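Local coordinates for protein lantibiotic dehydratase (Microbispora corallina, PDB 5EHK) that probably dehydrates serine and threonine residues of the precursor peptide of the lantibiotic NAI-107, using glutamyl-tRNA as the glutamate donor, at residues D10-V18 / R135-F143; A535-L543 / N581-S589. One frame throughout, in Å; residues are numbered along the deposited sequence.

Contact 1 of 2, residues D10-V18 / R135-F143; sequences DVFMVRTPV and RMRTRPTPF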
ATOM      1  N   ASP A  10     -21.246  -5.644 -39.439  1.00 36.17           N
ATOM      2  CA  ASP A  10     -22.553  -5.801 -40.070  1.00 34.67           C
ATOM      3  C   ASP A  10     -23.371  -6.830 -39.312  1.00 37.33           C
ATOM      4  O   ASP A  10     -24.550  -6.604 -39.044  1.00 38.57           O
ATOM      5  CB  ASP A  10     -22.434  -6.310 -41.509  1.00 38.43           C
ATOM      6  CG  ASP A  10     -21.905  -5.272 -42.467  1.00 34.73           C
ATOM      7  OD1 ASP A  10     -21.921  -4.071 -42.127  1.00 29.78           O
ATOM      8  OD2 ASP A  10     -21.515  -5.669 -43.585  1.00 40.47           O
ATOM      9  N   VAL A  11     -22.746  -7.960 -38.972  1.00 36.70           N
ATOM     10  CA  VAL A  11     -23.451  -9.040 -38.286  1.00 33.29           C
ATOM     11  C   VAL A  11     -23.175  -8.976 -36.807  1.00 38.12           C
ATOM     12  O   VAL A  11     -22.216  -8.322 -36.380  1.00 39.19           O
ATOM     13  CB  VAL A  11     -23.044 -10.429 -38.791  1.00 35.02           C
ATOM     14  CG1 VAL A  11     -23.289 -10.536 -40.281  1.00 38.58           C
ATOM     15  CG2 VAL A  11     -21.587 -10.704 -38.463  1.00 36.00           C
ATOM     16  N   PHE A  12     -24.019  -9.654 -36.033  1.00 31.14           N
ATOM     17  CA  PHE A  12     -23.857  -9.729 -34.595  1.00 25.51           C
ATOM     18  C   PHE A  12     -24.470 -11.013 -34.101  1.00 26.77           C
ATOM     19  O   PHE A  12     -25.203 -11.650 -34.837  1.00 33.52           O
ATOM     20  CB  PHE A  12     -24.460  -8.506 -33.886  1.00 26.87           C
ATOM     21  CG  PHE A  12     -25.888  -8.198 -34.264  1.00 33.10           C
ATOM     22  CD1 PHE A  12     -26.930  -9.036 -33.871  1.00 33.66           C
ATOM     23  CD2 PHE A  12     -26.193  -7.044 -34.973  1.00 29.98           C
ATOM     24  CE1 PHE A  12     -28.236  -8.743 -34.198  1.00 29.11           C
ATOM     25  CE2 PHE A  12     -27.496  -6.747 -35.301  1.00 29.06           C
ATOM     26  CZ  PHE A  12     -28.517  -7.601 -34.914  1.00 29.83           C
ATOM     27  N   MET A  13     -24.132 -11.425 -32.879  1.00 27.31           N
ATOM     28  CA  MET A  13     -24.680 -12.658 -32.322  1.00 26.55           C
ATOM     29  C   MET A  13     -25.808 -12.323 -31.360  1.00 25.94           C
ATOM     30  O   MET A  13     -25.856 -11.228 -30.819  1.00 27.45           O
ATOM     31  CB  MET A  13     -23.602 -13.497 -31.628  1.00 26.58           C
ATOM     32  CG  MET A  13     -24.036 -14.927 -31.316  1.00 27.05           C
ATOM     33  SD  MET A  13     -22.911 -15.897 -30.276  1.00 33.89           S
ATOM     34  CE  MET A  13     -23.163 -15.142 -28.665  1.00 25.98           C
ATOM     35  N   VAL A  14     -26.722 -13.265 -31.165  1.00 27.95           N
ATOM     36  CA  VAL A  14     -27.865 -13.060 -30.294  1.00 26.48           C
ATOM     37  C   VAL A  14     -27.871 -14.212 -29.331  1.00 29.06           C
ATOM     38  O   VAL A  14     -27.649 -15.352 -29.746  1.00 28.18           O
ATOM     39  CB  VAL A  14     -29.187 -13.086 -31.076  1.00 22.79           C
ATOM     40  CG1 VAL A  14     -30.356 -12.876 -30.136  1.00 25.57           C
ATOM     41  CG2 VAL A  14     -29.173 -12.024 -32.162  1.00 26.71           C
ATOM     42  N   ARG A  15     -28.045 -13.911 -28.045  1.00 26.88           N
ATOM     43  CA  ARG A  15     -28.234 -14.941 -27.029  1.00 24.69           C
ATOM     44  C   ARG A  15     -29.675 -14.854 -26.601  1.00 27.53           C
ATOM     45  O   ARG A  15     -30.199 -13.753 -26.439  1.00 34.40           O
ATOM     46  CB  ARG A  15     -27.366 -14.698 -25.795  1.00 27.56           C
ATOM     47  CG  ARG A  15     -25.944 -14.228 -26.027  1.00 25.59           C
ATOM     48  CD  ARG A  15     -25.238 -14.071 -24.682  1.00 29.72           C
ATOM     49  NE  ARG A  15     -23.825 -13.745 -24.828  1.00 30.56           N
ATOM     50  CZ  ARG A  15     -23.299 -12.578 -24.463  1.00 31.21           C
ATOM     51  NH1 ARG A  15     -24.063 -11.630 -23.923  1.00 31.30           N
ATOM     52  NH2 ARG A  15     -22.013 -12.354 -24.641  1.00 29.06           N
ATOM     53  N   THR A  16     -30.330 -15.991 -26.419  1.00 28.23           N
ATOM     54  CA  THR A  16     -31.739 -15.974 -26.040  1.00 26.33           C
ATOM     55  C   THR A  16     -32.229 -17.286 -25.422  1.00 27.22           C
ATOM     56  O   THR A  16     -31.733 -18.354 -25.775  1.00 29.13           O
ATOM     57  CB  THR A  16     -32.584 -15.571 -27.257  1.00 38.40           C
ATOM     58  OG1 THR A  16     -33.073 -14.238 -27.055  1.00 47.17           O
ATOM     59  CG2 THR A  16     -33.749 -16.545 -27.510  1.00 39.43           C
ATOM     60  N   PRO A  17     -33.197 -17.215 -24.489  1.00 26.05           N
ATOM     61  CA  PRO A  17     -33.745 -18.470 -23.951  1.00 30.61           C
ATOM     62  C   PRO A  17     -34.784 -19.119 -24.882  1.00 30.89           C
ATOM     63  O   PRO A  17     -35.342 -18.432 -25.736  1.00 29.69           O
ATOM     64  CB  PRO A  17     -34.404 -18.015 -22.640  1.00 28.85           C
ATOM     65  CG  PRO A  17     -34.792 -16.596 -22.895  1.00 24.80           C
ATOM     66  CD  PRO A  17     -33.773 -16.025 -23.837  1.00 21.20           C
ATOM     67  N   VAL A  18     -35.052 -20.414 -24.716  1.00 33.42           N
ATOM     68  CA  VAL A  18     -36.043 -21.074 -25.567  1.00 37.39           C
ATOM     69  C   VAL A  18     -37.423 -20.458 -25.349  1.00 33.71           C
ATOM     70  O   VAL A  18     -38.142 -20.193 -26.311  1.00 41.37           O
ATOM     71  CB  VAL A  18     -36.154 -22.584 -25.308  1.00 36.89           C
ATOM     72  CG1 VAL A  18     -34.795 -23.198 -25.056  1.00 34.58           C
ATOM     73  CG2 VAL A  18     -37.061 -22.827 -24.146  1.00 33.25           C
ATOM     74  N   ARG A 135     -35.272 -19.769 -15.732  1.00 31.94           N
ATOM     75  CA  ARG A 135     -34.131 -19.629 -16.619  1.00 29.78           C
ATOM     76  C   ARG A 135     -34.537 -19.871 -18.046  1.00 29.78           C
ATOM     77  O   ARG A 135     -34.211 -19.075 -18.924  1.00 30.88           O
ATOM     78  CB  ARG A 135     -33.011 -20.601 -16.287  1.00 37.05           C
ATOM     79  CG  ARG A 135     -31.703 -20.174 -16.910  1.00 32.77           C
ATOM     80  CD  ARG A 135     -30.751 -21.318 -17.159  1.00 32.23           C
ATOM     81  NE  ARG A 135     -29.418 -20.776 -17.384  1.00 41.06           N
ATOM     82  CZ  ARG A 135     -28.493 -20.647 -16.441  1.00 37.22           C
ATOM     83  NH1 ARG A 135     -28.731 -21.077 -15.202  1.00 35.68           N
ATOM     84  NH2 ARG A 135     -27.318 -20.118 -16.748  1.00 33.77           N
ATOM     85  N   MET A 136     -35.246 -20.974 -18.262  1.00 28.31           N
ATOM     86  CA  MET A 136     -35.600 -21.435 -19.604  1.00 31.81           C
ATOM     87  C   MET A 136     -36.458 -20.424 -20.342  1.00 33.83           C
ATOM     88  O   MET A 136     -36.506 -20.394 -21.584  1.00 28.94           O
ATOM     89  CB  MET A 136     -36.342 -22.763 -19.537  1.00 30.89           C
ATOM     90  CG  MET A 136     -36.445 -23.441 -20.876  1.00 29.45           C
ATOM     91  SD  MET A 136     -36.938 -25.169 -20.771  1.00 38.67           S
ATOM     92  CE  MET A 136     -36.167 -25.800 -22.265  1.00 38.67           C
ATOM     93  N   ARG A 137     -37.107 -19.570 -19.568  1.00 29.67           N
ATOM     94  CA  ARG A 137     -38.054 -18.648 -20.135  1.00 28.86           C
ATOM     95  C   ARG A 137     -37.570 -17.192 -20.090  1.00 30.64           C
ATOM     96  O   ARG A 137     -38.149 -16.312 -20.721  1.00 32.18           O
ATOM     97  CB  ARG A 137     -39.446 -18.904 -19.525  1.00 31.88           C
ATOM     98  CG  ARG A 137     -40.003 -20.306 -19.953  1.00 38.71           C
ATOM     99  CD  ARG A 137     -41.172 -20.863 -19.118  1.00 45.86           C
ATOM    100  NE  ARG A 137     -42.329 -19.955 -19.132  1.00 68.38           N
ATOM    101  CZ  ARG A 137     -43.312 -19.936 -20.039  1.00 52.23           C
ATOM    102  NH1 ARG A 137     -43.337 -20.791 -21.063  1.00 38.31           N
ATOM    103  NH2 ARG A 137     -44.281 -19.036 -19.913  1.00 44.37           N
ATOM    104  N   THR A 138     -36.473 -16.944 -19.379  1.00 37.81           N
ATOM    105  CA  THR A 138     -35.977 -15.575 -19.226  1.00 31.04           C
ATOM    106  C   THR A 138     -34.481 -15.337 -19.353  1.00 26.91           C
ATOM    107  O   THR A 138     -34.094 -14.222 -19.665  1.00 30.95           O
ATOM    108  CB  THR A 138     -36.428 -14.940 -17.899  1.00 35.74           C
ATOM    109  OG1 THR A 138     -36.052 -15.798 -16.806  1.00 27.55           O
ATOM    110  CG2 THR A 138     -37.935 -14.719 -17.895  1.00 31.30           C
ATOM    111  N   ARG A 139     -33.642 -16.340 -19.092  1.00 27.22           N
ATOM    112  CA  ARG A 139     -32.177 -16.119 -19.110  1.00 31.78           C
ATOM    113  C   ARG A 139     -31.464 -16.336 -20.427  1.00 29.46           C
ATOM    114  O   ARG A 139     -31.208 -17.476 -20.822  1.00 29.53           O
ATOM    115  CB  ARG A 139     -31.437 -16.955 -18.052  1.00 34.71           C
ATOM    116  CG  ARG A 139     -29.923 -16.718 -18.057  1.00 26.86           C
ATOM    117  CD  ARG A 139     -29.447 -15.946 -16.876  1.00 30.07           C
ATOM    118  NE  ARG A 139     -28.707 -16.806 -15.962  1.00 37.90           N
ATOM    119  CZ  ARG A 139     -27.399 -16.726 -15.748  1.00 35.07           C
ATOM    120  NH1 ARG A 139     -26.670 -15.811 -16.371  1.00 27.26           N
ATOM    121  NH2 ARG A 139     -26.827 -17.561 -14.894  1.00 36.24           N
ATOM    122  N   PRO A 140     -31.037 -15.234 -21.053  1.00 24.74           N
ATOM    123  CA  PRO A 140     -30.403 -15.302 -22.374  1.00 23.85           C
ATOM    124  C   PRO A 140     -29.050 -16.007 -22.384  1.00 26.56           C
ATOM    125  O   PRO A 140     -28.628 -16.425 -23.461  1.00 30.86           O
ATOM    126  CB  PRO A 140     -30.230 -13.830 -22.761  1.00 24.20           C
ATOM    127  CG  PRO A 140     -30.236 -13.089 -21.458  1.00 32.44           C
ATOM    128  CD  PRO A 140     -31.116 -13.865 -20.524  1.00 17.22           C
ATOM    129  N   THR A 141     -28.414 -16.188 -21.230  1.00 21.36           N
ATOM    130  CA  THR A 141     -27.064 -16.739 -21.195  1.00 23.86           C
ATOM    131  C   THR A 141     -27.050 -18.163 -21.757  1.00 23.69           C
ATOM    132  O   THR A 141     -27.743 -19.042 -21.229  1.00 23.33           O
ATOM    133  CB  THR A 141     -26.500 -16.739 -19.759  1.00 27.81           C
ATOM    134  OG1 THR A 141     -26.745 -15.473 -19.144  1.00 34.96           O
ATOM    135  CG2 THR A 141     -25.011 -17.032 -19.764  1.00 19.90           C
ATOM    136  N   PRO A 142     -26.326 -18.372 -22.875  1.00 25.88           N
ATOM    137  CA  PRO A 142     -26.355 -19.678 -23.544  1.00 22.28           C
ATOM    138  C   PRO A 142     -25.852 -20.749 -22.610  1.00 24.45           C
ATOM    139  O   PRO A 142     -24.674 -20.771 -22.268  1.00 31.26           O
ATOM    140  CB  PRO A 142     -25.416 -19.486 -24.736  1.00 16.13           C
ATOM    141  CG  PRO A 142     -25.504 -18.049 -25.047  1.00 17.88           C
ATOM    142  CD  PRO A 142     -25.616 -17.367 -23.688  1.00 21.15           C
ATOM    143  N   PHE A 143     -26.766 -21.593 -22.159  1.00 25.51           N
ATOM    144  CA  PHE A 143     -26.439 -22.680 -21.257  1.00 31.69           C
ATOM    145  C   PHE A 143     -26.639 -24.025 -21.990  1.00 38.45           C
ATOM    146  O   PHE A 143     -26.014 -24.256 -23.024  1.00 45.56           O
ATOM    147  CB  PHE A 143     -27.220 -22.573 -19.936  1.00 31.05           C
ATOM    148  CG  PHE A 143     -26.713 -23.493 -18.863  1.00 37.23           C
ATOM    149  CD1 PHE A 143     -25.445 -24.083 -18.973  1.00 39.28           C
ATOM    150  CD2 PHE A 143     -27.494 -23.803 -17.768  1.00 39.48           C
ATOM    151  CE1 PHE A 143     -24.966 -24.952 -18.008  1.00 32.08           C
ATOM    152  CE2 PHE A 143     -27.017 -24.675 -16.783  1.00 41.63           C
ATOM    153  CZ  PHE A 143     -25.754 -25.247 -16.909  1.00 39.17           C
TER
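At the end of strand 6-17, Pro17 packs against the turn by which the chain leaves helix 119-138, with Arg15 and Val18 flanking it. Its ring settles over backbone: CB lies 3.3 Å from Met136 O, CG faces the carbonyl carbon of Thr138, and CD comes to 3.7 Å from Pro140 CA. A proline suits this place because its compact apolar ring meets peptide groups over a broad surface and brings no N-H that would need a partner. Within the turn, Arg135 O accepts from both Thr138 N (3.1 Å) and Arg139 N (2.8 Å), which helps fix the turn. The chains approach most closely where Thr16 CA stands 4.0 Å from Pro140 CA. Strand 6-17 is paired antiparallel on its two sides with strands 147-155 and 785-792, so the turn meets a strand already held within a sheet. Arg15 contributes mainly its aliphatic part. With CG beside the backbone N and the chain extended from CG to NE (chi2 -179°), CB passes 3.2 Å from Pro140 O and the chain passes obliquely across Pro142, Arg15 CD being 3.5 Å from Pro142 CD. The guanidinium then goes beyond the contact to a salt bridge between NH1 and Glu785, so one long residue serves both apolar and ionic needs. On the other side of Pro17, Val18 CG2 rests 3.4 Å from Met136 CG. Met136 places CG anti to its N (chi1 -166°) and runs on extended, which carries its CE alongside both methyls of Val18; the unbranched, flexible methionine can follow the branched valine closely.

Contact 2 of 2, residues A535-L543 / N581-S589; sequences ATLGRFTGL and NLAHTPSYS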
ATOM      1  N   ALA A 535     -14.451 -12.530 -30.147  1.00 17.39           N
ATOM      2  CA  ALA A 535     -14.157 -13.403 -29.021  1.00 16.95           C
ATOM      3  C   ALA A 535     -15.407 -14.106 -28.512  1.00 19.61           C
ATOM      4  O   ALA A 535     -15.381 -15.315 -28.265  1.00 15.41           O
ATOM      5  CB  ALA A 535     -13.503 -12.617 -27.899  1.00 17.96           C
ATOM      6  N   THR A 536     -16.496 -13.350 -28.360  1.00 17.90           N
ATOM      7  CA  THR A 536     -17.723 -13.923 -27.830  1.00 20.10           C
ATOM      8  C   THR A 536     -18.355 -14.902 -28.827  1.00 21.48           C
ATOM      9  O   THR A 536     -18.939 -15.908 -28.438  1.00 20.38           O
ATOM     10  CB  THR A 536     -18.758 -12.833 -27.458  1.00 20.01           C
ATOM     11  OG1 THR A 536     -18.199 -11.958 -26.475  1.00 22.77           O
ATOM     12  CG2 THR A 536     -20.033 -13.468 -26.882  1.00 19.60           C
ATOM     13  N   LEU A 537     -18.209 -14.618 -30.114  1.00 22.92           N
ATOM     14  CA  LEU A 537     -18.833 -15.441 -31.144  1.00 23.88           C
ATOM     15  C   LEU A 537     -18.076 -16.760 -31.309  1.00 25.26           C
ATOM     16  O   LEU A 537     -18.613 -17.751 -31.814  1.00 22.56           O
ATOM     17  CB  LEU A 537     -18.884 -14.683 -32.474  1.00 24.73           C
ATOM     18  CG  LEU A 537     -19.804 -13.462 -32.625  1.00 28.50           C
ATOM     19  CD1 LEU A 537     -19.430 -12.277 -31.748  1.00 25.51           C
ATOM     20  CD2 LEU A 537     -19.803 -13.028 -34.062  1.00 33.44           C
ATOM     21  N   GLY A 538     -16.824 -16.745 -30.862  1.00 22.14           N
ATOM     22  CA  GLY A 538     -15.872 -17.799 -31.122  1.00 21.42           C
ATOM     23  C   GLY A 538     -16.303 -19.235 -30.933  1.00 24.68           C
ATOM     24  O   GLY A 538     -16.194 -20.033 -31.872  1.00 27.80           O
ATOM     25  N   ARG A 539     -16.783 -19.577 -29.739  1.00 18.68           N
ATOM     26  CA  ARG A 539     -17.090 -20.971 -29.421  1.00 19.37           C
ATOM     27  C   ARG A 539     -18.440 -21.447 -30.009  1.00 25.08           C
ATOM     28  O   ARG A 539     -18.869 -22.584 -29.802  1.00 21.41           O
ATOM     29  CB  ARG A 539     -17.076 -21.172 -27.908  1.00 15.57           C
ATOM     30  CG  ARG A 539     -18.240 -20.499 -27.217  1.00 22.57           C
ATOM     31  CD  ARG A 539     -18.560 -21.212 -25.936  1.00 22.15           C
ATOM     32  NE  ARG A 539     -19.590 -20.549 -25.154  1.00 20.74           N
ATOM     33  CZ  ARG A 539     -20.616 -21.203 -24.608  1.00 27.80           C
ATOM     34  NH1 ARG A 539     -20.746 -22.513 -24.794  1.00 22.69           N
ATOM     35  NH2 ARG A 539     -21.532 -20.546 -23.898  1.00 34.40           N
ATOM     36  N   PHE A 540     -19.116 -20.553 -30.720  1.00 27.10           N
ATOM     37  CA  PHE A 540     -20.389 -20.868 -31.360  1.00 28.59           C
ATOM     38  C   PHE A 540     -20.181 -21.073 -32.857  1.00 32.22           C
ATOM     39  O   PHE A 540     -21.143 -21.088 -33.644  1.00 32.80           O
ATOM     40  CB  PHE A 540     -21.411 -19.758 -31.088  1.00 24.53           C
ATOM     41  CG  PHE A 540     -21.752 -19.605 -29.627  1.00 28.51           C
ATOM     42  CD1 PHE A 540     -22.331 -20.655 -28.926  1.00 20.80           C
ATOM     43  CD2 PHE A 540     -21.457 -18.431 -28.948  1.00 24.19           C
ATOM     44  CE1 PHE A 540     -22.628 -20.518 -27.584  1.00 22.24           C
ATOM     45  CE2 PHE A 540     -21.764 -18.286 -27.609  1.00 19.92           C
ATOM     46  CZ  PHE A 540     -22.348 -19.329 -26.926  1.00 19.07           C
ATOM     47  N   THR A 541     -18.908 -21.212 -33.232  1.00 30.64           N
ATOM     48  CA  THR A 541     -18.503 -21.436 -34.618  1.00 32.77           C
ATOM     49  C   THR A 541     -19.103 -22.737 -35.160  1.00 32.46           C
ATOM     50  O   THR A 541     -19.107 -23.762 -34.479  1.00 33.61           O
ATOM     51  CB  THR A 541     -16.967 -21.462 -34.728  1.00 31.07           C
ATOM     52  OG1 THR A 541     -16.440 -20.201 -34.288  1.00 27.28           O
ATOM     53  CG2 THR A 541     -16.531 -21.715 -36.158  1.00 28.99           C
ATOM     54  N   GLY A 542     -19.604 -22.685 -36.391  1.00 37.41           N
ATOM     55  CA  GLY A 542     -20.311 -23.807 -36.993  1.00 38.69           C
ATOM     56  C   GLY A 542     -21.824 -23.641 -36.923  1.00 39.60           C
ATOM     57  O   GLY A 542     -22.539 -23.918 -37.885  1.00 43.36           O
ATOM     58  N   LEU A 543     -22.305 -23.182 -35.771  1.00 40.97           N
ATOM     59  CA  LEU A 543     -23.733 -22.969 -35.532  1.00 41.98           C
ATOM     60  C   LEU A 543     -24.339 -21.858 -36.387  1.00 45.97           C
ATOM     61  O   LEU A 543     -25.479 -21.966 -36.838  1.00 47.41           O
ATOM     62  CB  LEU A 543     -23.993 -22.685 -34.056  1.00 29.76           C
ATOM     63  CG  LEU A 543     -24.358 -23.925 -33.260  1.00 33.93           C
ATOM     64  CD1 LEU A 543     -23.486 -25.112 -33.659  1.00 40.21           C
ATOM     65  CD2 LEU A 543     -24.225 -23.640 -31.780  1.00 29.66           C
ATOM     66  N   ASN A 581     -14.207 -26.567 -21.890  1.00 24.74           N
ATOM     67  CA  ASN A 581     -15.322 -26.765 -22.823  1.00 25.45           C
ATOM     68  C   ASN A 581     -15.674 -25.504 -23.603  1.00 25.49           C
ATOM     69  O   ASN A 581     -16.430 -25.572 -24.566  1.00 29.30           O
ATOM     70  CB  ASN A 581     -16.577 -27.225 -22.078  1.00 25.22           C
ATOM     71  CG  ASN A 581     -16.514 -28.676 -21.666  1.00 24.08           C
ATOM     72  OD1 ASN A 581     -16.036 -29.526 -22.422  1.00 24.50           O
ATOM     73  ND2 ASN A 581     -16.968 -28.967 -20.451  1.00 16.84           N
ATOM     74  N   LEU A 582     -15.118 -24.365 -23.201  1.00 21.73           N
ATOM     75  CA  LEU A 582     -15.449 -23.090 -23.836  1.00 22.22           C
ATOM     76  C   LEU A 582     -14.313 -22.534 -24.683  1.00 17.07           C
ATOM     77  O   LEU A 582     -14.277 -21.350 -24.992  1.00 12.28           O
ATOM     78  CB  LEU A 582     -15.872 -22.062 -22.785  1.00 22.48           C
ATOM     79  CG  LEU A 582     -16.954 -22.495 -21.794  1.00 24.82           C
ATOM     80  CD1 LEU A 582     -17.243 -21.389 -20.808  1.00 13.43           C
ATOM     81  CD2 LEU A 582     -18.229 -22.896 -22.535  1.00 24.05           C
ATOM     82  N   ALA A 583     -13.377 -23.399 -25.041  1.00 18.91           N
ATOM     83  CA  ALA A 583     -12.152 -22.952 -25.675  1.00 18.30           C
ATOM     84  C   ALA A 583     -12.029 -23.505 -27.082  1.00 22.41           C
ATOM     85  O   ALA A 583     -10.969 -23.395 -27.700  1.00 25.22           O
ATOM     86  CB  ALA A 583     -10.929 -23.306 -24.830  1.00 14.08           C
ATOM     87  N   HIS A 584     -13.098 -24.128 -27.573  1.00 23.13           N
ATOM     88  CA  HIS A 584     -13.134 -24.619 -28.958  1.00 24.41           C
ATOM     89  C   HIS A 584     -13.369 -23.482 -29.948  1.00 26.10           C
ATOM     90  O   HIS A 584     -14.436 -23.375 -30.534  1.00 32.95           O
ATOM     91  CB  HIS A 584     -14.220 -25.673 -29.094  1.00 25.13           C
ATOM     92  CG  HIS A 584     -14.008 -26.846 -28.198  1.00 25.87           C
ATOM     93  ND1 HIS A 584     -12.895 -27.650 -28.291  1.00 25.33           N
ATOM     94  CD2 HIS A 584     -14.731 -27.316 -27.153  1.00 26.69           C
ATOM     95  CE1 HIS A 584     -12.955 -28.586 -27.359  1.00 31.46           C
ATOM     96  NE2 HIS A 584     -14.057 -28.403 -26.652  1.00 26.42           N
ATOM     97  N   THR A 585     -12.346 -22.657 -30.156  1.00 23.99           N
ATOM     98  CA  THR A 585     -12.514 -21.384 -30.816  1.00 19.40           C
ATOM     99  C   THR A 585     -11.442 -21.186 -31.857  1.00 17.93           C
ATOM    100  O   THR A 585     -10.278 -21.334 -31.569  1.00 20.26           O
ATOM    101  CB  THR A 585     -12.395 -20.293 -29.787  1.00 20.78           C
ATOM    102  OG1 THR A 585     -11.078 -20.323 -29.237  1.00 23.06           O
ATOM    103  CG2 THR A 585     -13.398 -20.529 -28.668  1.00 12.79           C
ATOM    104  N   PRO A 586     -11.837 -20.850 -33.085  1.00 23.55           N
ATOM    105  CA  PRO A 586     -10.883 -20.847 -34.193  1.00 19.54           C
ATOM    106  C   PRO A 586      -9.956 -19.640 -34.206  1.00 20.91           C
ATOM    107  O   PRO A 586     -10.286 -18.569 -33.695  1.00 24.60           O
ATOM    108  CB  PRO A 586     -11.788 -20.830 -35.429  1.00 20.57           C
ATOM    109  CG  PRO A 586     -13.032 -20.146 -34.975  1.00 21.23           C
ATOM    110  CD  PRO A 586     -13.194 -20.461 -33.511  1.00 27.04           C
ATOM    111  N   SER A 587      -8.817 -19.809 -34.849  1.00 15.42           N
ATOM    112  CA  SER A 587      -7.865 -18.744 -34.995  1.00 14.82           C
ATOM    113  C   SER A 587      -7.873 -18.286 -36.448  1.00 22.95           C
ATOM    114  O   SER A 587      -7.803 -19.122 -37.364  1.00 22.66           O
ATOM    115  CB  SER A 587      -6.485 -19.257 -34.601  1.00 15.20           C
ATOM    116  OG  SER A 587      -5.459 -18.474 -35.152  1.00 12.69           O
ATOM    117  N   TYR A 588      -7.986 -16.970 -36.655  1.00 16.99           N
ATOM    118  CA  TYR A 588      -8.122 -16.395 -37.985  1.00 14.96           C
ATOM    119  C   TYR A 588      -7.038 -15.379 -38.299  1.00 22.89           C
ATOM    120  O   TYR A 588      -6.998 -14.820 -39.397  1.00 25.57           O
ATOM    121  CB  TYR A 588      -9.486 -15.736 -38.174  1.00 18.70           C
ATOM    122  CG  TYR A 588     -10.652 -16.693 -38.151  1.00 20.82           C
ATOM    123  CD1 TYR A 588     -10.703 -17.790 -39.027  1.00 22.51           C
ATOM    124  CD2 TYR A 588     -11.717 -16.494 -37.271  1.00 16.85           C
ATOM    125  CE1 TYR A 588     -11.783 -18.685 -39.001  1.00 24.20           C
ATOM    126  CE2 TYR A 588     -12.799 -17.373 -37.246  1.00 21.65           C
ATOM    127  CZ  TYR A 588     -12.832 -18.464 -38.114  1.00 25.87           C
ATOM    128  OH  TYR A 588     -13.912 -19.329 -38.097  1.00 22.18           O
ATOM    129  N   SER A 589      -6.190 -15.075 -37.329  1.00 24.42           N
ATOM    130  CA  SER A 589      -5.016 -14.283 -37.645  1.00 21.45           C
ATOM    131  C   SER A 589      -4.137 -15.212 -38.481  1.00 25.14           C
ATOM    132  O   SER A 589      -4.401 -16.421 -38.582  1.00 24.06           O
ATOM    133  CB  SER A 589      -4.319 -13.845 -36.349  1.00 20.34           C
ATOM    134  OG  SER A 589      -5.266 -13.288 -35.433  1.00 20.46           O
TER
HETATM  135  O   HOH W   1     -17.138 -24.423 -31.385  1.00 25.14           O
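Arg539 and Leu582 make the main side-chain packing here, running side by side in the same direction. Leu582 CD2 sits over one face of the Arg539 guanidinium, 3.4 Å from NH1, while Phe540 CZ covers the opposite face, also offset toward the rim. Arg539 CG takes the position between the backbone N and the carbonyl carbon (chi1 70°), which places CG over the centre of the Phe540 ring and lets the extended remainder run out along Leu582. A planar cation suits this slot: its faces accept apolar neighbours while its N-H groups point round the rim, where Asp369 offers NH1 a long, weak ion pair.

Smaller van der Waals contacts continue along the chain. A side chain at Gly538 would point at Thr585 and be crowded by Ala535 O; glycine lets the backbones come close, its carbonyl carbon 3.9 Å from Thr585 CG2, which also touches Arg539 CB at 3.8 Å. Thr541 reaches toward the Pro586 ring, Thr541 OG1 lying 3.3 Å from Pro586 CD. Both segments are irregular loops of the N-terminal dehydratase family region, the first leading into helix 545-556 and the second into strand 591-595.

Polar links are made through water and within the second loop. One water donates to Arg539 O and to His584 O, at 3.0 Å from each, bridging two carbonyls that could not bond to each other. His584 is the centre of an inverse gamma turn, with a weak bond from Thr585 N to Ala583 O.

Contacts 1 and 2 have centres about 17 Å apart and touch directly, although they follow one another along the chain. Strand 6-17 and the turn after helix 119-138 both meet the 535-543 loop. Met13 SD lies 3.2 Å from Phe540 CD2, and Pro142 CB is 3.8 Å from Phe540 CZ, so this one ring packs against both segments of contact 1. Arg15 NH2 approaches Thr536 CG2 to 3.2 Å, placing the loop beside the arginine's charged end. Strand 366-379 is a further shared neighbour, touching Val18 in contact 1 and both Arg539 and Leu582 in contact 2.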